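Local coordinates for protein extracellular invertase (Aspergillus kawachii, PDB 5XH8) that probably hydrolyses sucrose at its beta-fructofuranosidic bond and transfers the fructosyl unit to other sugars, giving fructooligosaccharides such as 1-kestose, at residues S318-G323 / Y345-G350. Sequence-based numbering, arbitrary orientation.
Sequences SYAAAG and YVWLSG. With NA (sodium ion), chain B.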
ATOM      1  N   SER A 318     -31.234 -10.779   4.562  1.00 23.04           N
ATOM      2  CA  SER A 318     -30.391 -11.029   5.713  1.00 24.52           C
ATOM      3  C   SER A 318     -28.987 -11.377   5.278  1.00 24.54           C
ATOM      4  O   SER A 318     -28.827 -12.235   4.421  1.00 23.55           O
ATOM      5  CB  SER A 318     -30.935 -12.204   6.523  1.00 24.50           C
ATOM      6  OG  SER A 318     -32.217 -11.918   7.014  1.00 25.70           O
ATOM      7  N   TYR A 319     -27.972 -10.738   5.876  1.00 23.62           N
ATOM      8  CA  TYR A 319     -26.588 -10.872   5.409  1.00 23.20           C
ATOM      9  C   TYR A 319     -25.567 -10.286   6.385  1.00 23.05           C
ATOM     10  O   TYR A 319     -25.941  -9.704   7.395  1.00 22.00           O
ATOM     11  CB  TYR A 319     -26.444 -10.204   4.031  1.00 22.90           C
ATOM     12  CG  TYR A 319     -25.281 -10.680   3.183  1.00 23.26           C
ATOM     13  CD1 TYR A 319     -25.154 -12.034   2.824  1.00 23.27           C
ATOM     14  CD2 TYR A 319     -24.344  -9.774   2.677  1.00 22.59           C
ATOM     15  CE1 TYR A 319     -24.122 -12.463   2.026  1.00 23.42           C
ATOM     16  CE2 TYR A 319     -23.289 -10.206   1.907  1.00 23.07           C
ATOM     17  CZ  TYR A 319     -23.185 -11.553   1.567  1.00 23.70           C
ATOM     18  OH  TYR A 319     -22.129 -12.024   0.809  1.00 24.88           O
ATOM     19  N   ALA A 320     -24.281 -10.519   6.100  1.00 22.21           N
ATOM     20  CA  ALA A 320     -23.185  -9.718   6.657  1.00 22.09           C
ATOM     21  C   ALA A 320     -23.084  -9.769   8.155  1.00 22.24           C
ATOM     22  O   ALA A 320     -22.684  -8.782   8.764  1.00 23.72           O
ATOM     23  CB  ALA A 320     -23.311  -8.260   6.195  1.00 22.41           C
ATOM     24  N   ALA A 321     -23.425 -10.905   8.771  1.00 21.24           N
ATOM     25  CA  ALA A 321     -23.458 -10.957  10.229  1.00 20.95           C
ATOM     26  C   ALA A 321     -22.103 -10.672  10.859  1.00 21.10           C
ATOM     27  O   ALA A 321     -21.067 -11.138  10.372  1.00 21.33           O
ATOM     28  CB  ALA A 321     -24.018 -12.272  10.718  1.00 21.15           C
ATOM     29  N   ALA A 322     -22.125  -9.871  11.918  1.00 21.31           N
ATOM     30  CA  ALA A 322     -20.971  -9.628  12.731  1.00 22.70           C
ATOM     31  C   ALA A 322     -21.327  -9.927  14.163  1.00 24.25           C
ATOM     32  O   ALA A 322     -22.264  -9.355  14.741  1.00 22.68           O
ATOM     33  CB  ALA A 322     -20.492  -8.191  12.618  1.00 23.72           C
ATOM     34  N   GLY A 323     -20.474 -10.736  14.759  1.00 24.28           N
ATOM     35  CA  GLY A 323     -20.630 -11.222  16.113  1.00 25.67           C
ATOM     36  C   GLY A 323     -19.343 -10.992  16.878  1.00 24.49           C
ATOM     37  O   GLY A 323     -18.314 -10.645  16.301  1.00 24.56           O
ATOM     38  N   TYR A 345     -25.062 -10.127  15.458  1.00 24.55           N
ATOM     39  CA  TYR A 345     -26.039  -9.253  14.819  1.00 22.76           C
ATOM     40  C   TYR A 345     -26.000  -9.483  13.325  1.00 22.44           C
ATOM     41  O   TYR A 345     -24.992  -9.217  12.656  1.00 24.20           O
ATOM     42  CB  TYR A 345     -25.739  -7.771  15.091  1.00 22.93           C
ATOM     43  CG  TYR A 345     -25.874  -7.346  16.518  1.00 21.90           C
ATOM     44  CD1 TYR A 345     -24.830  -7.547  17.426  1.00 24.14           C
ATOM     45  CD2 TYR A 345     -27.024  -6.722  16.975  1.00 22.83           C
ATOM     46  CE1 TYR A 345     -24.949  -7.165  18.752  1.00 24.28           C
ATOM     47  CE2 TYR A 345     -27.157  -6.322  18.287  1.00 22.41           C
ATOM     48  CZ  TYR A 345     -26.121  -6.548  19.182  1.00 24.17           C
ATOM     49  OH  TYR A 345     -26.234  -6.163  20.491  1.00 23.31           O
ATOM     50  N   VAL A 346     -27.111  -9.955  12.794  1.00 22.91           N
ATOM     51  CA  VAL A 346     -27.324 -10.081  11.363  1.00 22.22           C
ATOM     52  C   VAL A 346     -27.853  -8.757  10.793  1.00 22.88           C
ATOM     53  O   VAL A 346     -28.649  -8.094  11.432  1.00 22.83           O
ATOM     54  CB  VAL A 346     -28.352 -11.192  11.087  1.00 21.74           C
ATOM     55  CG1 VAL A 346     -28.671 -11.317   9.591  1.00 22.11           C
ATOM     56  CG2 VAL A 346     -27.832 -12.521  11.622  1.00 22.46           C
ATOM     57  N   TRP A 347     -27.413  -8.398   9.593  1.00 21.56           N
ATOM     58  CA  TRP A 347     -27.909  -7.211   8.900  1.00 22.45           C
ATOM     59  C   TRP A 347     -29.154  -7.583   8.109  1.00 21.65           C
ATOM     60  O   TRP A 347     -29.162  -8.607   7.435  1.00 22.40           O
ATOM     61  CB  TRP A 347     -26.851  -6.704   7.915  1.00 21.73           C
ATOM     62  CG  TRP A 347     -27.167  -5.504   7.071  1.00 21.27           C
ATOM     63  CD1 TRP A 347     -27.760  -4.353   7.469  1.00 21.10           C
ATOM     64  CD2 TRP A 347     -26.846  -5.333   5.685  1.00 21.55           C
ATOM     65  NE1 TRP A 347     -27.831  -3.474   6.425  1.00 22.28           N
ATOM     66  CE2 TRP A 347     -27.282  -4.051   5.313  1.00 21.89           C
ATOM     67  CE3 TRP A 347     -26.236  -6.146   4.719  1.00 21.84           C
ATOM     68  CZ2 TRP A 347     -27.126  -3.550   4.019  1.00 21.34           C
ATOM     69  CZ3 TRP A 347     -26.087  -5.654   3.431  1.00 22.15           C
ATOM     70  CH2 TRP A 347     -26.527  -4.371   3.091  1.00 22.10           C
ATOM     71  N   LEU A 348     -30.166  -6.723   8.156  1.00 21.37           N
ATOM     72  CA  LEU A 348     -31.326  -6.816   7.262  1.00 21.04           C
ATOM     73  C   LEU A 348     -31.305  -5.588   6.369  1.00 21.72           C
ATOM     74  O   LEU A 348     -31.714  -4.488   6.779  1.00 21.92           O
ATOM     75  CB  LEU A 348     -32.632  -6.888   8.062  1.00 22.30           C
ATOM     76  CG  LEU A 348     -33.918  -7.196   7.252  1.00 21.54           C
ATOM     77  CD1 LEU A 348     -33.847  -8.608   6.705  1.00 22.32           C
ATOM     78  CD2 LEU A 348     -35.193  -7.007   8.092  1.00 22.14           C
ATOM     79  N   SER A 349     -30.783  -5.767   5.159  1.00 21.23           N
ATOM     80  CA  SER A 349     -30.751  -4.705   4.186  1.00 21.93           C
ATOM     81  C   SER A 349     -32.160  -4.197   3.897  1.00 21.55           C
ATOM     82  O   SER A 349     -33.093  -4.996   3.709  1.00 20.64           O
ATOM     83  CB  SER A 349     -30.125  -5.182   2.870  1.00 22.48           C
ATOM     84  OG  SER A 349     -30.348  -4.220   1.842  1.00 22.75           O
ATOM     85  N   GLY A 350     -32.304  -2.881   3.855  1.00 22.71           N
ATOM     86  CA  GLY A 350     -33.616  -2.248   3.689  1.00 24.52           C
ATOM     87  C   GLY A 350     -34.115  -2.168   2.253  1.00 26.02           C
ATOM     88  O   GLY A 350     -35.298  -1.903   2.045  1.00 26.46           O
TER
HETATM   89 NA    NA B 701     -29.808 -13.608   2.737  1.00 25.19          NA
HETATM   90  O   HOH W   1     -29.571 -15.765   3.801  1.00 26.76           O
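The indole of Trp-347 meets Tyr-319 and Ala-320 obliquely through CE3, which lies 4.1 Å from Tyr-319 CB and 3.9 Å from Ala-320 CB, while Ser-349 CA, just past the end of the same strand, sits over one face, offset toward the rim. With Trp-347 CG anti to the backbone N (chi1 179°), chi2 of 44° turns CE3 of the six-membered ring to the neighbouring strand; its NE1 is bonded to the carbonyl of Ile-39. The Tyr-345 ring receives Ala-322 O at its edge, near the ring plane, and its hydroxyl pairs with that of Tyr-76. Tyr-319 shares the Trp-347 side of the sheet, but its ring leads away from the other strand and its OH is hydrogen-bonded to Glu-248 OE1. Val-346 spreads its two methyls: CG1 reaches Ser-318 CB, and CG2 lies 3.9 Å from Ala-321 CB. Leu-348 CD1 touches Ser-318 OG at 3.7 Å, the hydroxyl being bonded to Asp-313. Four backbone bonds join the strands in two reciprocal pairs, Tyr-319 with Trp-347 and Ala-322 with Tyr-345. Tyr-345 N approaches Ala-322 O (3.0 Å) from above the carbonyl plane, and His-45 NE2 also bonds that oxygen. Between Tyr-319 and Ala-322 the register slips by one, Ala-320 and Ala-321 together standing opposite Val-346, and Ala-320 has left-handed backbone angles. Ser-318 O binds the sodium ion at 2.4 Å, with carbonyls of His-287, Gly-315 and Phe-316 and a water completing the site. The arrangement is an antiparallel strand pair with a beta bulge, within the N-terminal catalytic beta-propeller characteristic of family GH32.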